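Local coordinates for protein GH127 beta-L-arabinofuranoside (Geobacillus stearothermophilus, PDB 4QK0) that probably hydrolyses beta-L-arabinofuranosidic linkages, acting as a family 127 glycoside hydrolase that releases L-arabinose from arabinose-bearing glycans, at residues T294-V299 / V341-R346; H265-L270 / T334-A339; I194-L199 / M272-A277; R302-T307 / A357-R362. One frame throughout, in Å; residues are numbered along the deposited sequence.

Contact 1 (T294-V299 / V341-R346); sequences TLWENV and VFWTRR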
loop_
_atom_site.group_PDB
_atom_site.type_symbol
_atom_site.label_atom_id
_atom_site.label_comp_id
_atom_site.label_asym_id
_atom_site.label_seq_id
_atom_site.Cartn_x
_atom_site.Cartn_y
_atom_site.Cartn_z
ATOM N N THR A 294 -10.354 -28.099 -1.644
ATOM C CA THR A 294 -9.110 -27.521 -2.090
ATOM C C THR A 294 -9.185 -25.998 -1.889
ATOM O O THR A 294 -8.246 -25.407 -1.409
ATOM C CB THR A 294 -8.887 -27.853 -3.568
ATOM O OG1 THR A 294 -8.697 -29.264 -3.659
ATOM C CG2 THR A 294 -7.663 -27.161 -4.145
ATOM N N LEU A 295 -10.330 -25.414 -2.207
ATOM C CA LEU A 295 -10.501 -23.990 -2.031
ATOM C C LEU A 295 -10.565 -23.607 -0.570
ATOM O O LEU A 295 -9.988 -22.607 -0.185
ATOM C CB LEU A 295 -11.712 -23.501 -2.778
ATOM C CG LEU A 295 -11.488 -23.527 -4.298
ATOM C CD1 LEU A 295 -12.800 -23.551 -5.045
ATOM C CD2 LEU A 295 -10.700 -22.323 -4.754
ATOM N N TRP A 296 -11.212 -24.432 0.249
ATOM C CA TRP A 296 -11.249 -24.219 1.668
ATOM C C TRP A 296 -9.873 -24.156 2.268
ATOM O O TRP A 296 -9.581 -23.306 3.109
ATOM C CB TRP A 296 -12.000 -25.354 2.367
ATOM C CG TRP A 296 -11.889 -25.269 3.831
ATOM C CD1 TRP A 296 -11.050 -25.934 4.626
ATOM C CD2 TRP A 296 -12.636 -24.405 4.665
ATOM N NE1 TRP A 296 -11.223 -25.552 5.920
ATOM C CE2 TRP A 296 -12.203 -24.616 5.965
ATOM C CE3 TRP A 296 -13.662 -23.507 4.427
ATOM C CZ2 TRP A 296 -12.742 -23.981 7.032
ATOM C CZ3 TRP A 296 -14.190 -22.842 5.452
ATOM C CH2 TRP A 296 -13.725 -23.065 6.773
ATOM N N GLU A 297 -9.063 -25.132 1.952
ATOM C CA GLU A 297 -7.696 -25.159 2.445
ATOM C C GLU A 297 -6.917 -23.932 1.960
ATOM O O GLU A 297 -6.164 -23.358 2.719
ATOM C CB GLU A 297 -6.984 -26.436 1.975
ATOM C CG GLU A 297 -7.567 -27.698 2.648
ATOM C CD GLU A 297 -7.248 -27.801 4.149
ATOM O OE1 GLU A 297 -6.036 -27.893 4.485
ATOM O OE2 GLU A 297 -8.175 -27.777 5.012
ATOM N N ASN A 298 -7.100 -23.531 0.699
ATOM C CA ASN A 298 -6.378 -22.401 0.213
ATOM C C ASN A 298 -6.800 -21.116 0.971
ATOM O O ASN A 298 -5.952 -20.326 1.398
ATOM C CB ASN A 298 -6.589 -22.201 -1.246
ATOM C CG ASN A 298 -5.713 -21.061 -1.794
ATOM O OD1 ASN A 298 -6.201 -20.031 -2.265
ATOM N ND2 ASN A 298 -4.400 -21.292 -1.794
ATOM N N VAL A 299 -8.103 -20.896 1.126
ATOM C CA VAL A 299 -8.578 -19.670 1.780
ATOM C C VAL A 299 -8.118 -19.655 3.238
ATOM O O VAL A 299 -7.530 -18.682 3.678
ATOM C CB VAL A 299 -10.104 -19.538 1.732
ATOM C CG1 VAL A 299 -10.552 -18.436 2.638
ATOM C CG2 VAL A 299 -10.541 -19.253 0.340
ATOM N N VAL A 341 -18.712 -17.132 7.135
ATOM C CA VAL A 341 -19.560 -17.864 8.057
ATOM C C VAL A 341 -20.586 -18.735 7.283
ATOM O O VAL A 341 -20.777 -19.908 7.619
ATOM C CB VAL A 341 -20.293 -16.927 9.004
ATOM C CG1 VAL A 341 -21.320 -17.704 9.850
ATOM C CG2 VAL A 341 -19.288 -16.225 9.922
ATOM N N PHE A 342 -21.232 -18.159 6.283
ATOM C CA PHE A 342 -22.200 -18.906 5.470
ATOM C C PHE A 342 -21.519 -20.133 4.848
ATOM O O PHE A 342 -22.097 -21.216 4.828
ATOM C CB PHE A 342 -22.822 -18.096 4.334
ATOM C CG PHE A 342 -23.570 -16.852 4.760
ATOM C CD1 PHE A 342 -24.216 -16.764 5.986
ATOM C CD2 PHE A 342 -23.641 -15.763 3.901
ATOM C CE1 PHE A 342 -24.917 -15.607 6.346
ATOM C CE2 PHE A 342 -24.357 -14.595 4.253
ATOM C CZ PHE A 342 -25.002 -14.529 5.478
ATOM N N TRP A 343 -20.329 -19.941 4.313
ATOM C CA TRP A 343 -19.598 -21.014 3.675
ATOM C C TRP A 343 -19.339 -22.136 4.661
ATOM O O TRP A 343 -19.598 -23.298 4.342
ATOM C CB TRP A 343 -18.294 -20.506 3.151
ATOM C CG TRP A 343 -17.538 -21.480 2.354
ATOM C CD1 TRP A 343 -18.026 -22.591 1.722
ATOM C CD2 TRP A 343 -16.150 -21.411 2.010
ATOM N NE1 TRP A 343 -17.029 -23.203 1.023
ATOM C CE2 TRP A 343 -15.872 -22.502 1.163
ATOM C CE3 TRP A 343 -15.128 -20.508 2.303
ATOM C CZ2 TRP A 343 -14.577 -22.752 0.634
ATOM C CZ3 TRP A 343 -13.844 -20.749 1.782
ATOM C CH2 TRP A 343 -13.582 -21.851 0.947
ATOM N N THR A 344 -18.900 -21.798 5.865
ATOM C CA THR A 344 -18.554 -22.820 6.831
ATOM C C THR A 344 -19.757 -23.711 7.146
ATOM O O THR A 344 -19.631 -24.905 7.370
ATOM C CB THR A 344 -18.029 -22.238 8.163
ATOM O OG1 THR A 344 -19.013 -21.358 8.732
ATOM C CG2 THR A 344 -16.739 -21.446 7.930
ATOM N N ARG A 345 -20.918 -23.117 7.216
ATOM C CA ARG A 345 -22.094 -23.875 7.511
ATOM C C ARG A 345 -22.361 -24.946 6.441
ATOM O O ARG A 345 -22.742 -26.021 6.784
ATOM C CB ARG A 345 -23.290 -22.954 7.677
ATOM C CG ARG A 345 -24.451 -23.609 8.413
ATOM C CD ARG A 345 -25.626 -22.673 8.343
ATOM N NE ARG A 345 -26.882 -23.289 8.710
ATOM C CZ ARG A 345 -28.053 -22.668 8.629
ATOM N NH1 ARG A 345 -28.131 -21.405 8.206
ATOM N NH2 ARG A 345 -29.155 -23.306 8.979
ATOM N N ARG A 346 -22.206 -24.624 5.160
ATOM C CA ARG A 346 -22.352 -25.605 4.113
ATOM C C ARG A 346 -21.228 -26.618 4.125
ATOM O O ARG A 346 -21.435 -27.786 3.745
ATOM C CB ARG A 346 -22.409 -24.957 2.740
ATOM C CG ARG A 346 -23.643 -24.107 2.530
ATOM C CD ARG A 346 -24.916 -24.923 2.627
ATOM N NE ARG A 346 -26.075 -24.249 2.061
ATOM C CZ ARG A 346 -27.299 -24.775 1.989
ATOM N NH1 ARG A 346 -27.520 -25.995 2.447
ATOM N NH2 ARG A 346 -28.325 -24.068 1.478
#
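W296 and W343 both swing their indoles anti to the backbone N (chi1 172° and -174°), and these torsions carry the two rings into the space between helices 286-302 and 334-350. The pair is a clear example of how wide helix spacing in the (alpha/alpha)6 barrel of a GH127 catalytic domain is bridged by aromatic bulk: the axes of the short segments come no closer than 12.4 Å and run roughly antiparallel. The rings form a T-shaped (edge-to-face) stack, with the edge of W296 turned to the face of W343, their six-membered ring centroids 5.0 Å apart and their planes at 71°. W296 CE3 stands 3.7 Å above the W343 plane, offset toward its rim. Meanwhile the far corner of W343 reaches the opposing backbone, its CH2 lying 3.4 Å from W296 CA. At that same edge, near the ring plane, V299 CG2 packs 3.9 Å from W343 CZ3. With an alanine at W343, the W296 edge would probably lose the face it rests on and a gap would open beside V299. T274 and L270 of helix 266-283 also touch W343, while Y356 meets W296 edge-to-face, so the two indoles belong to a larger buried cluster. T344 adds a methyl at the rim of the W296 ring, its CG2 lying 3.6 Å from W296 CH2.

Contact 2 (H265-L270 / T334-A339); sequences HAVRAL and TCASIA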
loop_
_atom_site.group_PDB
_atom_site.type_symbol
_atom_site.label_atom_id
_atom_site.label_comp_id
_atom_site.label_asym_id
_atom_site.label_seq_id
_atom_site.Cartn_x
_atom_site.Cartn_y
_atom_site.Cartn_z
ATOM N N HIS A 265 -12.676 -10.846 -6.194
ATOM C CA HIS A 265 -13.482 -10.208 -5.154
ATOM C C HIS A 265 -13.903 -11.242 -4.121
ATOM O O HIS A 265 -14.458 -12.290 -4.487
ATOM C CB HIS A 265 -14.717 -9.597 -5.848
ATOM C CG HIS A 265 -15.518 -8.715 -4.972
ATOM N ND1 HIS A 265 -16.457 -9.200 -4.091
ATOM C CD2 HIS A 265 -15.514 -7.368 -4.818
ATOM C CE1 HIS A 265 -16.977 -8.192 -3.414
ATOM N NE2 HIS A 265 -16.414 -7.072 -3.833
ATOM N N ALA A 266 -13.684 -10.943 -2.838
ATOM C CA ALA A 266 -13.805 -11.916 -1.815
ATOM C C ALA A 266 -15.230 -12.335 -1.508
ATOM O O ALA A 266 -15.451 -13.514 -1.281
ATOM C CB ALA A 266 -13.131 -11.482 -0.547
ATOM N N VAL A 267 -16.180 -11.392 -1.468
ATOM C CA VAL A 267 -17.555 -11.749 -1.178
ATOM C C VAL A 267 -18.125 -12.597 -2.315
ATOM O O VAL A 267 -18.766 -13.619 -2.077
ATOM C CB VAL A 267 -18.450 -10.517 -0.985
ATOM C CG1 VAL A 267 -19.823 -10.949 -0.556
ATOM C CG2 VAL A 267 -17.882 -9.573 0.098
ATOM N N ARG A 268 -17.878 -12.182 -3.535
ATOM C CA ARG A 268 -18.275 -12.920 -4.706
ATOM C C ARG A 268 -17.761 -14.362 -4.604
ATOM O O ARG A 268 -18.524 -15.341 -4.788
ATOM C CB ARG A 268 -17.731 -12.294 -5.967
ATOM C CG ARG A 268 -18.513 -11.099 -6.456
ATOM C CD ARG A 268 -17.893 -10.485 -7.730
ATOM N NE ARG A 268 -18.712 -9.437 -8.315
ATOM C CZ ARG A 268 -18.864 -8.217 -7.805
ATOM N NH1 ARG A 268 -18.232 -7.869 -6.712
ATOM N NH2 ARG A 268 -19.699 -7.368 -8.374
ATOM N N ALA A 269 -16.488 -14.517 -4.273
ATOM C CA ALA A 269 -15.896 -15.837 -4.222
ATOM C C ALA A 269 -16.579 -16.700 -3.172
ATOM O O ALA A 269 -16.833 -17.891 -3.412
ATOM C CB ALA A 269 -14.396 -15.749 -3.937
ATOM N N LEU A 270 -16.759 -16.145 -1.985
ATOM C CA LEU A 270 -17.236 -16.947 -0.898
ATOM C C LEU A 270 -18.732 -17.305 -1.077
ATOM O O LEU A 270 -19.130 -18.371 -0.664
ATOM C CB LEU A 270 -17.021 -16.246 0.417
ATOM C CG LEU A 270 -15.558 -16.019 0.831
ATOM C CD1 LEU A 270 -15.530 -15.223 2.094
ATOM C CD2 LEU A 270 -14.779 -17.258 1.055
ATOM N N THR A 334 -16.359 -6.496 6.060
ATOM C CA THR A 334 -17.324 -7.075 6.957
ATOM C C THR A 334 -18.147 -8.154 6.232
ATOM O O THR A 334 -18.247 -9.257 6.728
ATOM C CB THR A 334 -18.248 -5.965 7.553
ATOM O OG1 THR A 334 -17.451 -4.980 8.235
ATOM C CG2 THR A 334 -19.204 -6.563 8.547
ATOM N N CYS A 335 -18.657 -7.825 5.056
ATOM C CA CYS A 335 -19.466 -8.732 4.277
ATOM C C CYS A 335 -18.726 -10.028 3.885
ATOM O O CYS A 335 -19.343 -11.075 3.759
ATOM C CB CYS A 335 -20.004 -8.042 3.034
ATOM S SG CYS A 335 -21.367 -6.972 3.443
ATOM N N ALA A 336 -17.404 -9.969 3.744
ATOM C CA ALA A 336 -16.656 -11.151 3.346
ATOM C C ALA A 336 -16.546 -12.090 4.517
ATOM O O ALA A 336 -16.524 -13.294 4.324
ATOM C CB ALA A 336 -15.273 -10.793 2.846
ATOM N N SER A 337 -16.423 -11.543 5.720
ATOM C CA SER A 337 -16.312 -12.367 6.898
ATOM C C SER A 337 -17.677 -13.025 7.226
ATOM O O SER A 337 -17.721 -14.194 7.615
ATOM C CB SER A 337 -15.791 -11.577 8.077
ATOM O OG SER A 337 -14.386 -11.493 7.986
ATOM N N ILE A 338 -18.769 -12.291 6.995
ATOM C CA ILE A 338 -20.090 -12.841 7.078
ATOM C C ILE A 338 -20.209 -13.959 6.058
ATOM O O ILE A 338 -20.721 -15.045 6.342
ATOM C CB ILE A 338 -21.132 -11.749 6.814
ATOM C CG1 ILE A 338 -21.114 -10.705 7.931
ATOM C CG2 ILE A 338 -22.510 -12.344 6.631
ATOM C CD1 ILE A 338 -21.965 -9.485 7.602
ATOM N N ALA A 339 -19.762 -13.711 4.828
ATOM C CA ALA A 339 -19.868 -14.748 3.780
ATOM C C ALA A 339 -19.052 -15.997 4.153
ATOM O O ALA A 339 -19.439 -17.120 3.839
ATOM C CB ALA A 339 -19.377 -14.221 2.465
#
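Behind the V267–A336 contact, one face of the H265 imidazole carries the R268 guanidinium, NH1 lying 3.2 Å above the ring centre, while its edge serves the start of a helix: H265 is the N-cap residue of helix 266-283, its ND1 accepting a weak but straight bond from R268 N (3.3 Å, 174°). H265 NE2 is held in turn by E317. The capped helix then packs against helix 334-350 in nearly parallel fashion, the segment axes at 14° and 8.6 Å apart, consistent with neighbouring helices of one layer in the (alpha/alpha)6 barrel of the GH127 catalytic domain. Small residues make such closeness possible, and the CA atoms of V267 and A336 are only 4.7 Å apart. V267 directs CG2 over the opposing backbone, 3.7 Å from A336 N, and the same methyl also meets C335 CB. C335 is bonded to C412 in another structure of this protein, but that disulfide is absent here. A266 CB faces A336 CB, and one turn further along L270 CB presses on A339 CB at 3.7 Å. The tightest approach is that of the L270 methyl CD1 to A336 O, at 3.1 Å.

Contact 3 (I194-L199 / M272-A277); sequences IELALL and MYTAMA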
loop_
_atom_site.group_PDB
_atom_site.type_symbol
_atom_site.label_atom_id
_atom_site.label_comp_id
_atom_site.label_asym_id
_atom_site.label_seq_id
_atom_site.Cartn_x
_atom_site.Cartn_y
_atom_site.Cartn_z
ATOM N N ILE A 194 -27.287 -15.894 -6.535
ATOM C CA ILE A 194 -28.501 -16.620 -6.977
ATOM C C ILE A 194 -28.330 -18.125 -6.756
ATOM O O ILE A 194 -29.283 -18.816 -6.364
ATOM C CB ILE A 194 -28.849 -16.312 -8.447
ATOM C CG1 ILE A 194 -30.234 -16.858 -8.834
ATOM C CG2 ILE A 194 -27.833 -16.888 -9.405
ATOM C CD1 ILE A 194 -31.365 -16.260 -8.069
ATOM N N GLU A 195 -27.091 -18.597 -6.860
ATOM C CA GLU A 195 -26.823 -20.022 -6.737
ATOM C C GLU A 195 -27.103 -20.526 -5.316
ATOM O O GLU A 195 -27.871 -21.503 -5.138
ATOM C CB GLU A 195 -25.430 -20.356 -7.190
ATOM C CG GLU A 195 -25.119 -19.834 -8.567
ATOM C CD GLU A 195 -24.496 -18.415 -8.588
ATOM O OE1 GLU A 195 -24.540 -17.723 -7.540
ATOM O OE2 GLU A 195 -23.936 -18.040 -9.658
ATOM N N LEU A 196 -26.596 -19.839 -4.297
ATOM C CA LEU A 196 -26.914 -20.270 -2.928
ATOM C C LEU A 196 -28.393 -20.020 -2.547
ATOM O O LEU A 196 -28.979 -20.745 -1.752
ATOM C CB LEU A 196 -25.946 -19.644 -1.908
ATOM C CG LEU A 196 -26.014 -18.123 -1.645
ATOM C CD1 LEU A 196 -27.043 -17.803 -0.600
ATOM C CD2 LEU A 196 -24.673 -17.562 -1.168
ATOM N N ALA A 197 -28.985 -18.969 -3.109
ATOM C CA ALA A 197 -30.341 -18.654 -2.808
ATOM C C ALA A 197 -31.292 -19.733 -3.347
ATOM O O ALA A 197 -32.189 -20.176 -2.673
ATOM C CB ALA A 197 -30.707 -17.301 -3.420
ATOM N N LEU A 198 -31.067 -20.132 -4.572
ATOM C CA LEU A 198 -31.817 -21.232 -5.181
ATOM C C LEU A 198 -31.756 -22.524 -4.386
ATOM O O LEU A 198 -32.755 -23.215 -4.296
ATOM C CB LEU A 198 -31.351 -21.483 -6.621
ATOM C CG LEU A 198 -31.810 -20.431 -7.604
ATOM C CD1 LEU A 198 -31.160 -20.593 -8.969
ATOM C CD2 LEU A 198 -33.334 -20.441 -7.754
ATOM N N LEU A 199 -30.641 -22.837 -3.753
ATOM C CA LEU A 199 -30.607 -24.010 -2.865
ATOM C C LEU A 199 -31.575 -23.857 -1.727
ATOM O O LEU A 199 -32.191 -24.809 -1.303
ATOM C CB LEU A 199 -29.218 -24.272 -2.263
ATOM C CG LEU A 199 -28.066 -24.506 -3.210
ATOM C CD1 LEU A 199 -26.792 -24.896 -2.450
ATOM C CD2 LEU A 199 -28.433 -25.620 -4.175
HETATM N N MSE A 272 -19.952 -17.921 -4.000
HETATM C CA MSE A 272 -19.840 -18.974 -4.980
HETATM C C MSE A 272 -19.460 -20.254 -4.295
HETATM O O MSE A 272 -20.079 -21.292 -4.535
HETATM C CB MSE A 272 -18.840 -18.685 -6.073
HETATM C CG MSE A 272 -18.879 -19.721 -7.213
HETATM SE SE MSE A 272 -17.552 -19.295 -8.581
HETATM C CE MSE A 272 -16.023 -19.694 -7.426
ATOM N N TYR A 273 -18.492 -20.204 -3.405
ATOM C CA TYR A 273 -18.083 -21.410 -2.726
ATOM C C TYR A 273 -19.191 -21.957 -1.899
ATOM O O TYR A 273 -19.290 -23.178 -1.685
ATOM C CB TYR A 273 -16.850 -21.207 -1.853
ATOM C CG TYR A 273 -15.638 -20.554 -2.563
ATOM C CD1 TYR A 273 -15.429 -20.665 -3.919
ATOM C CD2 TYR A 273 -14.716 -19.824 -1.820
ATOM C CE1 TYR A 273 -14.326 -20.086 -4.529
ATOM C CE2 TYR A 273 -13.606 -19.246 -2.429
ATOM C CZ TYR A 273 -13.426 -19.365 -3.777
ATOM O OH TYR A 273 -12.322 -18.772 -4.333
ATOM N N THR A 274 -19.971 -21.073 -1.315
ATOM C CA THR A 274 -21.027 -21.511 -0.434
ATOM C C THR A 274 -22.063 -22.354 -1.288
ATOM O O THR A 274 -22.475 -23.412 -0.877
ATOM C CB THR A 274 -21.701 -20.314 0.189
ATOM O OG1 THR A 274 -20.813 -19.655 1.108
ATOM C CG2 THR A 274 -22.990 -20.705 0.931
ATOM N N ALA A 275 -22.379 -21.884 -2.484
ATOM C CA ALA A 275 -23.224 -22.600 -3.404
ATOM C C ALA A 275 -22.583 -23.953 -3.836
ATOM O O ALA A 275 -23.238 -24.989 -3.832
ATOM C CB ALA A 275 -23.570 -21.765 -4.603
HETATM N N MSE A 276 -21.306 -23.922 -4.158
HETATM C CA MSE A 276 -20.624 -25.124 -4.573
HETATM C C MSE A 276 -20.686 -26.186 -3.512
HETATM O O MSE A 276 -20.911 -27.345 -3.833
HETATM C CB MSE A 276 -19.170 -24.849 -4.913
HETATM C CG MSE A 276 -19.076 -23.985 -6.170
HETATM SE SE MSE A 276 -17.205 -23.376 -6.337
HETATM C CE MSE A 276 -16.125 -25.003 -6.267
ATOM N N ALA A 277 -20.503 -25.810 -2.251
ATOM C CA ALA A 277 -20.517 -26.771 -1.155
ATOM C C ALA A 277 -21.904 -27.369 -0.909
ATOM O O ALA A 277 -22.031 -28.563 -0.655
ATOM C CB ALA A 277 -20.015 -26.137 0.108
#
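A275 is the small residue on which this helix pair closes, its methyl fitting against the backbone and side-chain bases of segment 194-199. Its CB lies 3.5 Å from E195 CB and 3.6 Å from L196 N, distances that leave little room for anything larger than a methyl. The CA atoms of A275 and L196 are accordingly just 4.4 Å apart, and the short helix axes approach to 8.1 Å. L196 is the second main contributor. Its CB rests on A275 CB, and the chi1 of 69° sends the branch on past the alanine, so that L196 CD2 meets T274 CG2 at 4.1 Å. T274, the third, turns this methyl to L196 while its OG1 bonds to L270 O of its own helix. Polar and apolar halves of the threonine are thus divided between helix backbone and interface. E195 shows the same economy: CB does the packing, while the chain bends at chi2 and OE1 bonds to E193 N. On the next turn L199 brings CD1 to A275 O at 3.8 Å. W343 and R346 of helix 334-350 adjoin T274, and F217 and I218 of helix 208-220 touch E195. Two helices running in the same general direction, crossing at 38° around an alanine, are consistent with adjacent helices of one layer in the (alpha/alpha)6 barrel of the GH127 catalytic domain.

Contact 4 (R302-T307 / A357-R362); sequences RQMYIT and ADVMER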
loop_
_atom_site.group_PDB
_atom_site.type_symbol
_atom_site.label_atom_id
_atom_site.label_comp_id
_atom_site.label_asym_id
_atom_site.label_seq_id
_atom_site.Cartn_x
_atom_site.Cartn_y
_atom_site.Cartn_z
ATOM N N ARG A 302 -4.071 -20.184 3.775
ATOM C CA ARG A 302 -3.127 -19.312 3.077
ATOM C C ARG A 302 -3.593 -17.922 2.872
ATOM O O ARG A 302 -2.750 -17.096 2.662
ATOM C CB ARG A 302 -2.714 -19.933 1.753
ATOM C CG ARG A 302 -2.128 -21.293 1.984
ATOM C CD ARG A 302 -1.402 -21.800 0.808
ATOM N NE ARG A 302 -0.613 -22.976 1.142
ATOM C CZ ARG A 302 0.310 -23.484 0.330
ATOM N NH1 ARG A 302 0.574 -22.892 -0.834
ATOM N NH2 ARG A 302 0.993 -24.560 0.691
ATOM N N GLN A 303 -4.899 -17.651 2.888
ATOM C CA GLN A 303 -5.390 -16.300 2.547
ATOM C C GLN A 303 -6.427 -15.760 3.510
ATOM O O GLN A 303 -7.330 -15.053 3.118
ATOM C CB GLN A 303 -5.903 -16.225 1.138
ATOM C CG GLN A 303 -4.839 -16.575 0.098
ATOM C CD GLN A 303 -5.298 -16.177 -1.294
ATOM O OE1 GLN A 303 -5.383 -14.997 -1.627
ATOM N NE2 GLN A 303 -5.706 -17.172 -2.093
HETATM N N MSE A 304 -6.258 -16.056 4.781
HETATM C CA MSE A 304 -7.164 -15.621 5.791
HETATM C C MSE A 304 -6.420 -14.972 6.924
HETATM O O MSE A 304 -5.421 -15.492 7.372
HETATM C CB MSE A 304 -7.927 -16.828 6.364
HETATM C CG MSE A 304 -8.959 -16.416 7.358
HETATM SE SE MSE A 304 -9.889 -17.951 8.239
HETATM C CE MSE A 304 -8.455 -18.650 9.291
ATOM N N TYR A 305 -6.964 -13.852 7.437
ATOM C CA TYR A 305 -6.385 -13.150 8.590
ATOM C C TYR A 305 -6.750 -13.842 9.882
ATOM O O TYR A 305 -7.761 -14.521 9.977
ATOM C CB TYR A 305 -6.891 -11.692 8.597
ATOM C CG TYR A 305 -6.282 -10.805 7.472
ATOM C CD1 TYR A 305 -5.051 -10.204 7.642
ATOM C CD2 TYR A 305 -6.950 -10.582 6.307
ATOM C CE1 TYR A 305 -4.492 -9.409 6.655
ATOM C CE2 TYR A 305 -6.395 -9.801 5.313
ATOM C CZ TYR A 305 -5.152 -9.184 5.512
ATOM O OH TYR A 305 -4.580 -8.422 4.477
ATOM N N ILE A 306 -6.011 -13.566 10.929
ATOM C CA ILE A 306 -6.245 -14.231 12.165
ATOM C C ILE A 306 -7.644 -13.889 12.745
ATOM O O ILE A 306 -8.164 -14.636 13.535
ATOM C CB ILE A 306 -5.127 -13.953 13.173
ATOM C CG1 ILE A 306 -5.219 -14.891 14.369
ATOM C CG2 ILE A 306 -5.151 -12.493 13.600
ATOM C CD1 ILE A 306 -4.092 -14.766 15.372
ATOM N N THR A 307 -8.209 -12.781 12.320
ATOM C CA THR A 307 -9.516 -12.342 12.711
ATOM C C THR A 307 -10.673 -13.027 11.943
ATOM O O THR A 307 -11.845 -12.747 12.212
ATOM C CB THR A 307 -9.650 -10.835 12.424
ATOM O OG1 THR A 307 -9.304 -10.584 11.062
ATOM C CG2 THR A 307 -8.734 -10.055 13.326
ATOM N N ALA A 357 -15.970 -25.451 11.824
ATOM C CA ALA A 357 -16.659 -24.710 12.844
ATOM C C ALA A 357 -15.675 -23.801 13.582
ATOM O O ALA A 357 -16.077 -22.795 14.128
ATOM C CB ALA A 357 -17.395 -25.653 13.804
ATOM N N ASP A 358 -14.413 -24.184 13.614
ATOM C CA ASP A 358 -13.345 -23.395 14.218
ATOM C C ASP A 358 -13.225 -22.075 13.488
ATOM O O ASP A 358 -13.230 -21.022 14.136
ATOM C CB ASP A 358 -12.012 -24.127 14.208
ATOM C CG ASP A 358 -11.956 -25.263 15.234
ATOM O OD1 ASP A 358 -12.800 -25.335 16.206
ATOM O OD2 ASP A 358 -11.017 -26.077 15.093
ATOM N N VAL A 359 -13.267 -22.123 12.176
ATOM C CA VAL A 359 -13.280 -20.920 11.353
ATOM C C VAL A 359 -14.546 -20.110 11.520
ATOM O O VAL A 359 -14.504 -18.856 11.626
ATOM C CB VAL A 359 -13.023 -21.252 9.897
ATOM C CG1 VAL A 359 -13.175 -20.056 9.000
ATOM C CG2 VAL A 359 -11.595 -21.734 9.762
HETATM N N MSE A 360 -15.685 -20.783 11.507
HETATM C CA MSE A 360 -16.939 -20.115 11.702
HETATM C C MSE A 360 -16.835 -19.301 12.969
HETATM O O MSE A 360 -17.263 -18.148 12.999
HETATM C CB MSE A 360 -18.035 -21.201 11.849
HETATM C CG MSE A 360 -19.392 -20.614 12.118
HETATM SE SE MSE A 360 -20.821 -21.956 12.408
HETATM C CE MSE A 360 -20.803 -22.517 10.663
ATOM N N GLU A 361 -16.334 -19.930 14.047
ATOM C CA GLU A 361 -16.276 -19.289 15.351
ATOM C C GLU A 361 -15.296 -18.122 15.321
ATOM O O GLU A 361 -15.585 -17.032 15.836
ATOM C CB GLU A 361 -15.881 -20.314 16.389
ATOM C CG GLU A 361 -15.518 -19.779 17.752
ATOM C CD GLU A 361 -15.193 -20.882 18.729
ATOM O OE1 GLU A 361 -14.075 -21.457 18.614
ATOM O OE2 GLU A 361 -16.034 -21.155 19.651
ATOM N N ARG A 362 -14.123 -18.328 14.706
ATOM C CA ARG A 362 -13.150 -17.219 14.511
ATOM C C ARG A 362 -13.800 -15.974 13.838
ATOM O O ARG A 362 -13.707 -14.863 14.361
ATOM C CB ARG A 362 -11.997 -17.713 13.697
ATOM C CG ARG A 362 -10.845 -16.752 13.530
ATOM C CD ARG A 362 -9.779 -17.316 12.608
ATOM N NE ARG A 362 -9.038 -18.419 13.185
ATOM C CZ ARG A 362 -8.190 -18.316 14.205
ATOM N NH1 ARG A 362 -7.903 -17.131 14.784
ATOM N NH2 ARG A 362 -7.565 -19.391 14.643
#
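One hydrogen bond joins I306 to R362: the arginine NH1 donates to I306 O at 2.8 Å, with an N-H...O angle of 149°. The donor lies in the carbonyl plane, on a lone pair (C=O...N angle 143°), although the oxygen is tilted 21° from the guanidinium plane. R362 runs extended from its helix and then bends at chi3, which folds the guanidinium back beside the carbonyl and leaves the aliphatic part of the chain close to the same oxygen, CD being 3.3 Å from I306 O. I306 CG1 also lies beside the guanidinium, 3.5 Å from R362 NH1. Here the loop after helix 286-302 is laid against helix 354-365, on the flank of the (alpha/alpha)6 barrel, where strands 549-554 and 641-647 also pack on I306. The dimer reaches this place too: Y613 of the second subunit hydrogen-bonds to M304 O and packs on I306. A leucine in place of R362 would probably leave I306 O without its charged donor and the loop less firmly tied to the helix. Apolar packing is carried by M304, a selenomethionine. Its terminal methyl CE turns back across the arginine stem, 3.8 Å from R362 CD. The selenium itself meets V359, one turn earlier on the helix, SE lying 4.0 Å from V359 CG1, with the two side chains alongside each other and pointing opposite ways.

How the contacts relate
Three of the four contacts share helices within one catalytic domain. Contacts 1 and 2 both use helix 334-350, contacts 2 and 3 both use helix 266-283, and W343 ties the first three together: its CE3 lies 3.5 Å from L270 CD2 of contact 2, and its CE2 lies 3.4 Å from Y273 CB of contact 3. Contact 4 uses helix 354-365, which follows helix 334-350 in the chain, and joins contact 1, their centres about 10 Å apart, through a probable hydrogen bond between N298 OD1 and Q303 NE2. Contacts 3 and 4 are the most widely separated, with centres about 20 Å apart. Contact 2 sits nearest the middle of the chain, its centre about 7 Å from the chain centre.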